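BT_4661 (Bacteroides thetaiotaomicron, PDB 4AK2) binds heparin, and probably heparan sulphate, at the cell surface as a SusE-like glycan-binding protein, represented here by its ligand-binding domain. Local coordinates at residues N5-F10 with S53-E58; M117-N122 with A267-I272; F164-I169 with I274-K279. One frame throughout, in Å; residues are numbered along the deposited sequence.

Contact 1. Residues N5-F10 with S53-E58; sequences NYFTYF and SSLKWE
One face of the F10 ring receives the edge of W57, a T-shaped pair with ring centroids 5.2 Å apart and planes at 75°. The contact packs an N-terminal loop on a four-stranded mixed sheet, at its strand 56-63, outermost within the chain. The touching edge is the far rim of the indole's six-membered ring: W57 CZ3 stands 3.9 Å from F10 CG, while W57 CH2 reaches back to F10 CB, also at 3.9 Å. A face of W57 carries L55 CB from its own segment, and a face of F7 carries L55 CD2, so the leucine sits between two aromatic rings. In the plane of the F7 ring, at its edge, lies Y9 O.

The loop 5-9 leads into short strand 10-11, with F7 and F10 packing on the sheet. F10 rests on V94 and A96 of strand 89-98, and F7 on V105 and V107 of strand 105-115. All four touching side chains are buried, and what they exchange is apolar contact.

F10 CG stands between the backbone N and the carbonyl carbon: chi1 51° swings the ring toward W57 and chi2 85° sets its face to the indole edge. The polar end of W57 is held elsewhere: NE1 bonds to L52 O, which probably helps hold the indole with its benzo rim toward F10. Beside this pair, F7 CZ approaches L55 CD2 to 4.1 Å.

Contact 2. Residues M117-N122 with A267-I272; sequences MISDSN and ARVSPI. With NA (sodium ion), chain C; SGN (2-deoxy-6-O-sulfo-2-(sulfoamino)-alpha-D-glucopyranose), chain B; IDS (2-O-sulfo-alpha-L-idopyranuronic acid), chain D.
The glycan pocket and a sodium site share the start of strand 268-276, and loop 117-122 packs against that start, D120 meeting A267 and S119 meeting V269. Side chains alternate along the strand. V269 faces the loop, its CG1 4.3 Å from S119 OG, while R268 is directed away from it, to the bound heparin-type sugars.

On the loop side the touch is light. D120 OD2 comes to 3.5 Å from A267 N and lies near the alanine methyl. Y253 of strand 241-254 ties the pieces together, its OH bonding to S119 OG and D120 O, and its backbone pairing with A267.

The chain of R268 is extended from CG to NE, which carries the guanidinium out to two sulfates lying at its edge, near its plane. NH1 donates to O4S of the SGN 6-O-sulfate at 2.9 Å (146°) and to O2S of the IDS 2-O-sulfate at 2.9 Å (152°). NH2 donates to SGN O5S at 3.0 Å (156°). NE is bonded to A263 O, which helps fix the rotation of the group. R162 NH1 lies close to R268 NE, a second positive charge that probably adds to the pull on the anionic sugar, and D163 and Q250 also bind the IDS.

Two residues on from the arginine, S270 OG, in one of two deposited conformers, coordinates sodium at 2.9 Å; D163 O and a water 2.6 Å from the metal are further ligands.

Contact 3. Residues F164-I169 with I274-K279; sequences FFYYNI and IWFDTK
I169 extends its side chain toward W275. Its CB already points across the contact; CG1 stands beside the backbone N and anti to the carbonyl carbon (chi1 -68°), and the nearly extended second torsion carries CD1 outward from there. CB and CG1 act as the stem, and CD1 does the touching. It lies over one face of the indole, 3.5 Å from W275 NE1 and 3.7 Å from W275 CD1. This is a CH-pi contact: I169 CD1 is 3.8 Å from the centroid of the five-membered ring and 26° off its normal, displaced toward the nitrogen side of the ring. The isoleucine and tryptophan side chains cross at about a right angle. W275 reaches this spot with CG anti to its backbone N, and its ring also makes an edge-to-face pair with F280.

Both strands belong to the same mixed sheet, but they are not neighbours in it. Strand 241-254 runs between 163-168 and 268-276, antiparallel to each, so the two strands flanking it run parallel to one another; the CA atoms of Y166 and I274 are 9.4 Å apart. Side chains therefore have to reach over the middle strand.

On the other face of the sheet from W275, Y166 and F276 do so above A243, which both touch. The edge of the tyrosine ring leads, Y166 CE1 coming to 4.0 Å from F276 CD2, and the two side chains are set obliquely. F276 also carries I274 CG2 over one face and stacks with W236, while Y166 meets F187 of helix 187-195. Beyond the strand, D277 OD1 accepts from K279 N at 2.8 Å (165°), forming an Asx turn.

In the fold
Contact 1 is fully buried; contact 2 sets partly exposed loop residues against buried strand residues, and contact 3 has one buried pair and one partly exposed pair. Contact 1 belongs to the four-stranded sheet and lies on the opposite side of the chain's centre from contact 2, their centres about 37 Å apart. Contacts 2 and 3 both use strand 268-276: its start carries the sulfate-binding arginine and a metal ligand, its end aromatic packing near the centre of the molecule. Contacts 1 and 3 are both apolar and aromatic, each with a methyl over a ring face, but only contact 1 has a T-shaped pair; in contact 2 the bonds run from R268 and S270 to sulfates and sodium, and the segments themselves touch lightly.

Contact 1. Residues N5-F10 with S53-E58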
loop_
_atom_site.group_PDB
_atom_site.type_symbol
_atom_site.label_atom_id
_atom_site.label_comp_id
_atom_site.label_asym_id
_atom_site.label_seq_id
_atom_site.Cartn_x
_atom_site.Cartn_y
_atom_site.Cartn_z
ATOM N N ASN A 5 -5.144 26.713 -15.810
ATOM C CA ASN A 5 -5.087 25.248 -15.705
ATOM C C ASN A 5 -4.533 24.780 -14.370
ATOM O O ASN A 5 -4.548 23.594 -14.067
ATOM C CB ASN A 5 -4.206 24.679 -16.804
ATOM C CG ASN A 5 -4.776 24.894 -18.177
ATOM O OD1 ASN A 5 -5.981 24.779 -18.402
ATOM N ND2 ASN A 5 -3.903 25.193 -19.104
ATOM N N TYR A 6 -4.035 25.712 -13.578
ATOM C CA TYR A 6 -3.407 25.329 -12.340
ATOM C C TYR A 6 -4.373 24.625 -11.375
ATOM O O TYR A 6 -5.488 25.084 -11.139
ATOM C CB TYR A 6 -2.735 26.519 -11.674
ATOM C CG TYR A 6 -1.864 26.110 -10.519
ATOM C CD1 TYR A 6 -0.620 25.506 -10.721
ATOM C CD2 TYR A 6 -2.285 26.320 -9.221
ATOM C CE1 TYR A 6 0.170 25.144 -9.647
ATOM C CE2 TYR A 6 -1.502 25.943 -8.138
ATOM C CZ TYR A 6 -0.280 25.345 -8.355
ATOM O OH TYR A 6 0.505 24.993 -7.304
ATOM N N PHE A 7 -3.956 23.467 -10.883
ATOM C CA PHE A 7 -4.672 22.810 -9.795
ATOM C C PHE A 7 -3.664 21.941 -9.058
ATOM O O PHE A 7 -2.504 21.799 -9.525
ATOM C CB PHE A 7 -5.918 22.053 -10.306
ATOM C CG PHE A 7 -5.635 20.737 -11.011
ATOM C CD1 PHE A 7 -4.979 20.695 -12.230
ATOM C CD2 PHE A 7 -6.055 19.533 -10.435
ATOM C CE1 PHE A 7 -4.737 19.478 -12.845
ATOM C CE2 PHE A 7 -5.815 18.313 -11.041
ATOM C CZ PHE A 7 -5.143 18.284 -12.262
ATOM N N THR A 8 -4.081 21.365 -7.935
ATOM C CA THR A 8 -3.140 20.578 -7.126
ATOM C C THR A 8 -3.601 19.194 -6.699
ATOM O O THR A 8 -2.762 18.404 -6.258
ATOM C CB THR A 8 -2.720 21.334 -5.857
ATOM O OG1 THR A 8 -3.836 21.363 -4.950
ATOM C CG2 THR A 8 -2.229 22.729 -6.201
ATOM N N TYR A 9 -4.893 18.877 -6.814
ATOM C CA TYR A 9 -5.362 17.560 -6.338
ATOM C C TYR A 9 -6.665 17.143 -7.017
ATOM O O TYR A 9 -7.442 18.005 -7.482
ATOM C CB TYR A 9 -5.492 17.469 -4.782
ATOM C CG TYR A 9 -6.694 18.223 -4.261
ATOM C CD1 TYR A 9 -7.952 17.614 -4.203
ATOM C CD2 TYR A 9 -6.587 19.560 -3.827
ATOM C CE1 TYR A 9 -9.074 18.305 -3.739
ATOM C CE2 TYR A 9 -7.702 20.255 -3.369
ATOM C CZ TYR A 9 -8.931 19.633 -3.307
ATOM O OH TYR A 9 -10.011 20.319 -2.849
ATOM N N PHE A 10 -6.933 15.831 -6.977
ATOM C CA PHE A 10 -8.275 15.289 -7.115
ATOM C C PHE A 10 -8.423 14.256 -6.020
ATOM O O PHE A 10 -7.419 13.929 -5.326
ATOM C CB PHE A 10 -8.464 14.630 -8.515
ATOM C CG PHE A 10 -7.390 13.663 -8.875
ATOM C CD1 PHE A 10 -7.461 12.335 -8.464
ATOM C CD2 PHE A 10 -6.297 14.086 -9.613
ATOM C CE1 PHE A 10 -6.448 11.417 -8.804
ATOM C CE2 PHE A 10 -5.268 13.197 -9.959
ATOM C CZ PHE A 10 -5.350 11.867 -9.546
ATOM N N SER A 53 -14.973 17.175 -15.082
ATOM C CA SER A 53 -15.285 16.809 -16.473
ATOM C C SER A 53 -14.505 17.656 -17.480
ATOM O O SER A 53 -14.779 17.590 -18.665
ATOM C CB SER A 53 -16.793 16.858 -16.754
ATOM O OG SER A 53 -17.289 18.178 -16.596
ATOM N N SER A 54 -13.522 18.431 -16.994
ATOM C CA SER A 54 -12.612 19.203 -17.857
ATOM C C SER A 54 -11.225 18.604 -17.899
ATOM O O SER A 54 -10.364 19.120 -18.608
ATOM C CB SER A 54 -12.468 20.645 -17.371
ATOM O OG SER A 54 -11.672 20.697 -16.172
ATOM N N LEU A 55 -10.996 17.555 -17.125
ATOM C CA LEU A 55 -9.665 16.973 -17.020
ATOM C C LEU A 55 -9.488 15.767 -17.927
ATOM O O LEU A 55 -10.444 15.036 -18.139
ATOM C CB LEU A 55 -9.440 16.537 -15.557
ATOM C CG LEU A 55 -9.456 17.696 -14.571
ATOM C CD1 LEU A 55 -9.420 17.170 -13.150
ATOM C CD2 LEU A 55 -8.298 18.635 -14.818
ATOM N N LYS A 56 -8.271 15.570 -18.453
ATOM C CA LYS A 56 -7.923 14.343 -19.202
ATOM C C LYS A 56 -7.413 13.340 -18.169
ATOM O O LYS A 56 -6.428 13.619 -17.442
ATOM C CB LYS A 56 -6.832 14.567 -20.256
ATOM C CG LYS A 56 -6.339 13.290 -20.979
ATOM N N TRP A 57 -8.080 12.189 -18.097
ATOM C CA TRP A 57 -7.737 11.143 -17.097
ATOM C C TRP A 57 -6.939 10.058 -17.753
ATOM O O TRP A 57 -7.359 9.515 -18.755
ATOM C CB TRP A 57 -9.000 10.584 -16.486
ATOM C CG TRP A 57 -9.808 11.632 -15.759
ATOM C CD1 TRP A 57 -10.801 12.430 -16.276
ATOM C CD2 TRP A 57 -9.654 12.030 -14.372
ATOM N NE1 TRP A 57 -11.303 13.263 -15.315
ATOM C CE2 TRP A 57 -10.634 13.053 -14.139
ATOM C CE3 TRP A 57 -8.844 11.626 -13.330
ATOM C CZ2 TRP A 57 -10.768 13.656 -12.909
ATOM C CZ3 TRP A 57 -8.981 12.235 -12.084
ATOM C CH2 TRP A 57 -9.920 13.238 -11.891
ATOM N N GLU A 58 -5.806 9.738 -17.139
ATOM C CA GLU A 58 -4.945 8.641 -17.539
ATOM C C GLU A 58 -4.614 7.732 -16.358
ATOM O O GLU A 58 -4.647 8.171 -15.194
ATOM C CB GLU A 58 -3.652 9.173 -18.107
ATOM C CG GLU A 58 -3.810 10.014 -19.365
ATOM C CD GLU A 58 -2.471 10.552 -19.806
ATOM O OE1 GLU A 58 -2.056 11.601 -19.307
ATOM O OE2 GLU A 58 -1.822 9.902 -20.622
#

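Contact 2. Residues M117-N122 with A267-I272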
loop_
_atom_site.group_PDB
_atom_site.type_symbol
_atom_site.label_atom_id
_atom_site.label_comp_id
_atom_site.label_asym_id
_atom_site.label_seq_id
_atom_site.Cartn_x
_atom_site.Cartn_y
_atom_site.Cartn_z
ATOM N N MET A 117 -10.791 -11.739 0.962
ATOM C CA MET A 117 -11.215 -13.125 0.868
ATOM C C MET A 117 -11.252 -13.755 2.249
ATOM O O MET A 117 -10.639 -13.244 3.194
ATOM C CB MET A 117 -10.261 -13.927 -0.020
ATOM C CG MET A 117 -8.916 -14.246 0.615
ATOM S SD MET A 117 -7.810 -15.142 -0.483
ATOM C CE MET A 117 -8.705 -16.675 -0.718
ATOM N N ILE A 118 -11.965 -14.872 2.350
ATOM C CA ILE A 118 -11.813 -15.788 3.471
ATOM C C ILE A 118 -10.740 -16.799 3.044
ATOM O O ILE A 118 -10.917 -17.550 2.072
ATOM C CB ILE A 118 -13.150 -16.463 3.833
ATOM C CG1 ILE A 118 -14.196 -15.394 4.149
ATOM C CG2 ILE A 118 -12.956 -17.431 5.003
ATOM C CD1 ILE A 118 -15.584 -15.910 4.535
ATOM N N SER A 119 -9.620 -16.785 3.756
ATOM C CA SER A 119 -8.476 -17.667 3.464
ATOM C C SER A 119 -8.489 -18.901 4.386
ATOM O O SER A 119 -9.524 -19.195 4.975
ATOM C CB SER A 119 -7.167 -16.850 3.498
ATOM O OG SER A 119 -7.067 -16.075 4.666
ATOM N N ASP A 120 -7.378 -19.628 4.528
ATOM C CA ASP A 120 -7.400 -20.842 5.361
ATOM C C ASP A 120 -7.857 -20.536 6.789
ATOM O O ASP A 120 -7.583 -19.452 7.344
ATOM C CB ASP A 120 -6.002 -21.483 5.467
ATOM C CG ASP A 120 -5.593 -22.266 4.239
ATOM O OD1 ASP A 120 -6.385 -22.427 3.275
ATOM O OD2 ASP A 120 -4.423 -22.721 4.225
ATOM N N SER A 121 -8.466 -21.548 7.406
ATOM C CA SER A 121 -8.791 -21.505 8.834
ATOM C C SER A 121 -9.780 -20.392 9.177
ATOM O O SER A 121 -9.754 -19.859 10.282
ATOM C CB SER A 121 -7.514 -21.377 9.688
ATOM O OG SER A 121 -6.643 -22.439 9.390
ATOM N N ASN A 122 -10.636 -20.052 8.218
ATOM C CA ASN A 122 -11.717 -19.064 8.410
ATOM C C ASN A 122 -11.244 -17.631 8.668
ATOM O O ASN A 122 -12.021 -16.787 9.102
ATOM C CB ASN A 122 -12.809 -19.515 9.383
ATOM C CG ASN A 122 -14.069 -19.914 8.644
ATOM O OD1 ASN A 122 -14.515 -19.207 7.707
ATOM N ND2 ASN A 122 -14.617 -21.055 9.002
ATOM N N ALA A 267 -2.657 -19.780 3.473
ATOM C CA ALA A 267 -2.484 -18.913 4.653
ATOM C C ALA A 267 -1.492 -17.775 4.351
ATOM O O ALA A 267 -0.705 -17.383 5.203
ATOM C CB ALA A 267 -2.034 -19.764 5.844
ATOM N N ARG A 268 -1.566 -17.261 3.112
ATOM C CA ARG A 268 -0.695 -16.215 2.602
ATOM C C ARG A 268 -1.529 -15.172 1.926
ATOM O O ARG A 268 -2.346 -15.483 1.045
ATOM C CB ARG A 268 0.259 -16.793 1.573
ATOM C CG ARG A 268 1.041 -18.019 2.047
ATOM C CD ARG A 268 2.046 -18.466 1.004
ATOM N NE ARG A 268 2.633 -19.747 1.385
ATOM C CZ ARG A 268 3.277 -20.543 0.538
ATOM N NH1 ARG A 268 3.365 -20.180 -0.741
ATOM N NH2 ARG A 268 3.764 -21.706 0.965
ATOM N N VAL A 269 -1.275 -13.920 2.285
ATOM C CA VAL A 269 -2.066 -12.777 1.767
ATOM C C VAL A 269 -1.177 -11.563 1.631
ATOM O O VAL A 269 -0.113 -11.492 2.288
ATOM C CB VAL A 269 -3.284 -12.470 2.689
ATOM C CG1 VAL A 269 -4.417 -13.474 2.473
ATOM C CG2 VAL A 269 -2.857 -12.365 4.165
ATOM N N SER A 270 -1.619 -10.570 0.859
ATOM C CA SER A 270 -0.940 -9.279 0.842
ATOM C C SER A 270 -1.989 -8.202 1.089
ATOM O O SER A 270 -2.498 -7.548 0.176
ATOM C CB SER A 270 -0.178 -9.048 -0.467
ATOM O OG SER A 270 0.803 -10.084 -0.694
ATOM N N PRO A 271 -2.330 -8.016 2.382
ATOM C CA PRO A 271 -3.524 -7.238 2.761
ATOM C C PRO A 271 -3.285 -5.745 2.987
ATOM O O PRO A 271 -4.256 -5.014 3.283
ATOM C CB PRO A 271 -3.910 -7.933 4.088
ATOM C CG PRO A 271 -2.564 -8.237 4.730
ATOM C CD PRO A 271 -1.742 -8.760 3.523
ATOM N N ILE A 272 -2.045 -5.298 2.918
ATOM C CA ILE A 272 -1.754 -3.905 3.321
ATOM C C ILE A 272 -0.661 -3.291 2.447
ATOM O O ILE A 272 0.363 -3.918 2.176
ATOM C CB ILE A 272 -1.405 -3.829 4.834
ATOM C CG1 ILE A 272 -1.290 -2.368 5.328
ATOM C CG2 ILE A 272 -0.130 -4.583 5.178
ATOM C CD1 ILE A 272 -1.199 -2.232 6.851
HETATM NA NA NA C . 3.133 -9.352 -2.213
HETATM C C1 SGN B . 9.913 -21.077 -4.650
HETATM C C2 SGN B . 9.624 -20.579 -6.081
HETATM C C3 SGN B . 8.585 -19.444 -6.094
HETATM C C4 SGN B . 7.350 -19.918 -5.309
HETATM C C5 SGN B . 7.762 -20.338 -3.869
HETATM C C6 SGN B . 6.644 -20.850 -2.959
HETATM N N2 SGN B . 10.875 -20.229 -6.751
HETATM O O3 SGN B . 8.217 -19.097 -7.433
HETATM O O4 SGN B . 6.566 -18.740 -5.017
HETATM O O5 SGN B . 8.693 -21.428 -4.005
HETATM O O6 SGN B . 6.101 -22.001 -3.593
HETATM S S1 SGN B . 11.668 -21.344 -7.594
HETATM O O1S SGN B . 11.818 -22.517 -6.754
HETATM O O2S SGN B . 10.887 -21.550 -8.774
HETATM O O3S SGN B . 13.087 -20.675 -7.871
HETATM S S2 SGN B . 4.852 -22.659 -2.969
HETATM O O4S SGN B . 3.779 -21.677 -3.158
HETATM O O5S SGN B . 5.181 -22.827 -1.418
HETATM O O6S SGN B . 4.583 -23.837 -3.683
HETATM C C1 IDS D . 5.193 -18.897 -5.371
HETATM C C2 IDS D . 4.393 -17.877 -4.602
HETATM C C3 IDS D . 4.474 -16.435 -5.166
HETATM C C4 IDS D . 4.313 -16.415 -6.680
HETATM C C5 IDS D . 5.319 -17.416 -7.263
HETATM C C6 IDS D . 5.367 -17.362 -8.758
HETATM O O2 IDS D . 3.050 -18.369 -4.493
HETATM O O3 IDS D . 5.748 -15.878 -4.814
HETATM O O4 IDS D . 2.961 -16.787 -6.973
HETATM O O5 IDS D . 5.011 -18.725 -6.769
HETATM O O6A IDS D . 5.665 -16.261 -9.272
HETATM O O6B IDS D . 5.117 -18.382 -9.425
HETATM S S IDS D . 2.100 -17.895 -3.387
HETATM O O1S IDS D . 1.139 -18.999 -3.261
HETATM O O2S IDS D . 2.918 -17.685 -2.189
HETATM O O3S IDS D . 1.477 -16.628 -3.873
HETATM O O HOH W 1 1.626 -8.847 -4.230
#

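Contact 3. Residues F164-I169 with I274-K279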
loop_
_atom_site.group_PDB
_atom_site.type_symbol
_atom_site.label_atom_id
_atom_site.label_comp_id
_atom_site.label_asym_id
_atom_site.label_seq_id
_atom_site.Cartn_x
_atom_site.Cartn_y
_atom_site.Cartn_z
ATOM N N PHE A 164 8.219 -8.858 -1.809
ATOM C CA PHE A 164 8.240 -7.451 -1.461
ATOM C C PHE A 164 8.424 -6.640 -2.731
ATOM O O PHE A 164 9.245 -6.981 -3.597
ATOM C CB PHE A 164 9.376 -7.152 -0.491
ATOM C CG PHE A 164 9.311 -7.929 0.789
ATOM C CD1 PHE A 164 8.614 -7.434 1.875
ATOM C CD2 PHE A 164 9.959 -9.166 0.916
ATOM C CE1 PHE A 164 8.558 -8.140 3.053
ATOM C CE2 PHE A 164 9.908 -9.888 2.094
ATOM C CZ PHE A 164 9.195 -9.386 3.169
ATOM N N PHE A 165 7.650 -5.572 -2.883
ATOM C CA PHE A 165 7.707 -4.702 -4.063
ATOM C C PHE A 165 7.673 -3.257 -3.562
ATOM O O PHE A 165 6.922 -2.940 -2.578
ATOM C CB PHE A 165 6.493 -4.834 -4.962
ATOM C CG PHE A 165 6.307 -6.214 -5.582
ATOM C CD1 PHE A 165 5.788 -7.282 -4.806
ATOM C CD2 PHE A 165 6.568 -6.443 -6.946
ATOM C CE1 PHE A 165 5.568 -8.532 -5.348
ATOM C CE2 PHE A 165 6.325 -7.706 -7.482
ATOM C CZ PHE A 165 5.841 -8.743 -6.690
ATOM N N TYR A 166 8.365 -2.355 -4.221
ATOM C CA TYR A 166 8.313 -0.951 -3.885
ATOM C C TYR A 166 8.064 -0.106 -5.099
ATOM O O TYR A 166 8.704 -0.328 -6.175
ATOM C CB TYR A 166 9.643 -0.509 -3.238
ATOM C CG TYR A 166 9.666 0.937 -2.811
ATOM C CD1 TYR A 166 9.210 1.294 -1.546
ATOM C CD2 TYR A 166 10.160 1.930 -3.640
ATOM C CE1 TYR A 166 9.223 2.607 -1.131
ATOM C CE2 TYR A 166 10.179 3.262 -3.259
ATOM C CZ TYR A 166 9.687 3.586 -1.975
ATOM O OH TYR A 166 9.689 4.876 -1.464
ATOM N N TYR A 167 7.212 0.915 -5.005
ATOM C CA TYR A 167 6.910 1.794 -6.139
ATOM C C TYR A 167 7.182 3.219 -5.706
ATOM O O TYR A 167 6.486 3.752 -4.828
ATOM C CB TYR A 167 5.448 1.639 -6.584
ATOM C CG TYR A 167 5.210 0.218 -6.997
ATOM C CD1 TYR A 167 5.654 -0.217 -8.267
ATOM C CD2 TYR A 167 4.644 -0.713 -6.148
ATOM C CE1 TYR A 167 5.562 -1.544 -8.647
ATOM C CE2 TYR A 167 4.498 -2.070 -6.553
ATOM C CZ TYR A 167 4.961 -2.468 -7.819
ATOM O OH TYR A 167 4.856 -3.788 -8.222
ATOM N N ASN A 168 8.202 3.838 -6.289
ATOM C CA ASN A 168 8.463 5.249 -6.031
ATOM C C ASN A 168 7.280 6.055 -6.516
ATOM O O ASN A 168 6.701 5.779 -7.586
ATOM C CB ASN A 168 9.708 5.690 -6.816
ATOM C CG ASN A 168 10.069 7.133 -6.523
ATOM O OD1 ASN A 168 10.053 7.561 -5.385
ATOM N ND2 ASN A 168 10.342 7.901 -7.556
ATOM N N ILE A 169 6.856 7.018 -5.706
ATOM C CA ILE A 169 5.730 7.890 -6.070
ATOM C C ILE A 169 6.251 9.266 -6.409
ATOM O O ILE A 169 6.218 9.667 -7.583
ATOM C CB ILE A 169 4.619 7.909 -4.981
ATOM C CG1 ILE A 169 3.935 6.511 -4.942
ATOM C CG2 ILE A 169 3.634 9.031 -5.195
ATOM C CD1 ILE A 169 3.081 6.259 -3.699
ATOM N N ILE A 274 1.965 0.001 2.423
ATOM C CA ILE A 274 2.547 1.051 3.242
ATOM C C ILE A 274 2.947 2.202 2.314
ATOM O O ILE A 274 3.685 2.010 1.341
ATOM C CB ILE A 274 3.839 0.571 3.963
ATOM C CG1 ILE A 274 3.641 -0.753 4.702
ATOM C CG2 ILE A 274 4.378 1.689 4.863
ATOM C CD1 ILE A 274 2.451 -0.857 5.588
ATOM N N TRP A 275 2.437 3.407 2.560
ATOM C CA TRP A 275 2.731 4.561 1.747
ATOM C C TRP A 275 3.552 5.527 2.541
ATOM O O TRP A 275 3.018 6.123 3.535
ATOM C CB TRP A 275 1.453 5.183 1.194
ATOM C CG TRP A 275 1.617 6.415 0.353
ATOM C CD1 TRP A 275 2.778 7.044 -0.063
ATOM C CD2 TRP A 275 0.525 7.215 -0.174
ATOM N NE1 TRP A 275 2.472 8.172 -0.826
ATOM C CE2 TRP A 275 1.131 8.318 -0.912
ATOM C CE3 TRP A 275 -0.864 7.137 -0.088
ATOM C CZ2 TRP A 275 0.357 9.300 -1.525
ATOM C CZ3 TRP A 275 -1.636 8.106 -0.711
ATOM C CH2 TRP A 275 -1.034 9.169 -1.426
ATOM N N PHE A 276 4.821 5.706 2.243
ATOM C CA PHE A 276 5.746 6.608 2.919
ATOM C C PHE A 276 5.692 7.974 2.285
ATOM O O PHE A 276 5.836 8.140 1.081
ATOM C CB PHE A 276 7.203 6.111 2.757
ATOM C CG PHE A 276 7.415 4.686 3.179
ATOM C CD1 PHE A 276 7.778 4.336 4.490
ATOM C CD2 PHE A 276 7.319 3.652 2.232
ATOM C CE1 PHE A 276 7.993 3.027 4.861
ATOM C CE2 PHE A 276 7.526 2.339 2.609
ATOM C CZ PHE A 276 7.863 2.011 3.915
ATOM N N ASP A 277 5.493 9.010 3.121
ATOM C CA ASP A 277 5.602 10.415 2.666
ATOM C C ASP A 277 5.840 11.289 3.901
ATOM O O ASP A 277 5.086 11.203 4.889
ATOM C CB ASP A 277 4.302 10.841 1.949
ATOM C CG ASP A 277 4.407 12.154 1.213
ATOM O OD1 ASP A 277 5.020 13.098 1.732
ATOM O OD2 ASP A 277 3.786 12.252 0.134
ATOM N N THR A 278 6.908 12.070 3.856
ATOM C CA THR A 278 7.212 12.990 4.955
ATOM C C THR A 278 6.110 14.034 5.227
ATOM O O THR A 278 6.129 14.654 6.298
ATOM C CB THR A 278 8.546 13.740 4.746
ATOM O OG1 THR A 278 8.555 14.366 3.483
ATOM C CG2 THR A 278 9.732 12.819 4.885
ATOM N N LYS A 279 5.179 14.217 4.294
ATOM C CA LYS A 279 4.095 15.171 4.494
ATOM C C LYS A 279 2.984 14.594 5.368
ATOM O O LYS A 279 2.123 15.340 5.818
ATOM C CB LYS A 279 3.507 15.609 3.129
ATOM C CG LYS A 279 4.395 16.443 2.234
ATOM C CD LYS A 279 4.984 17.609 2.976
#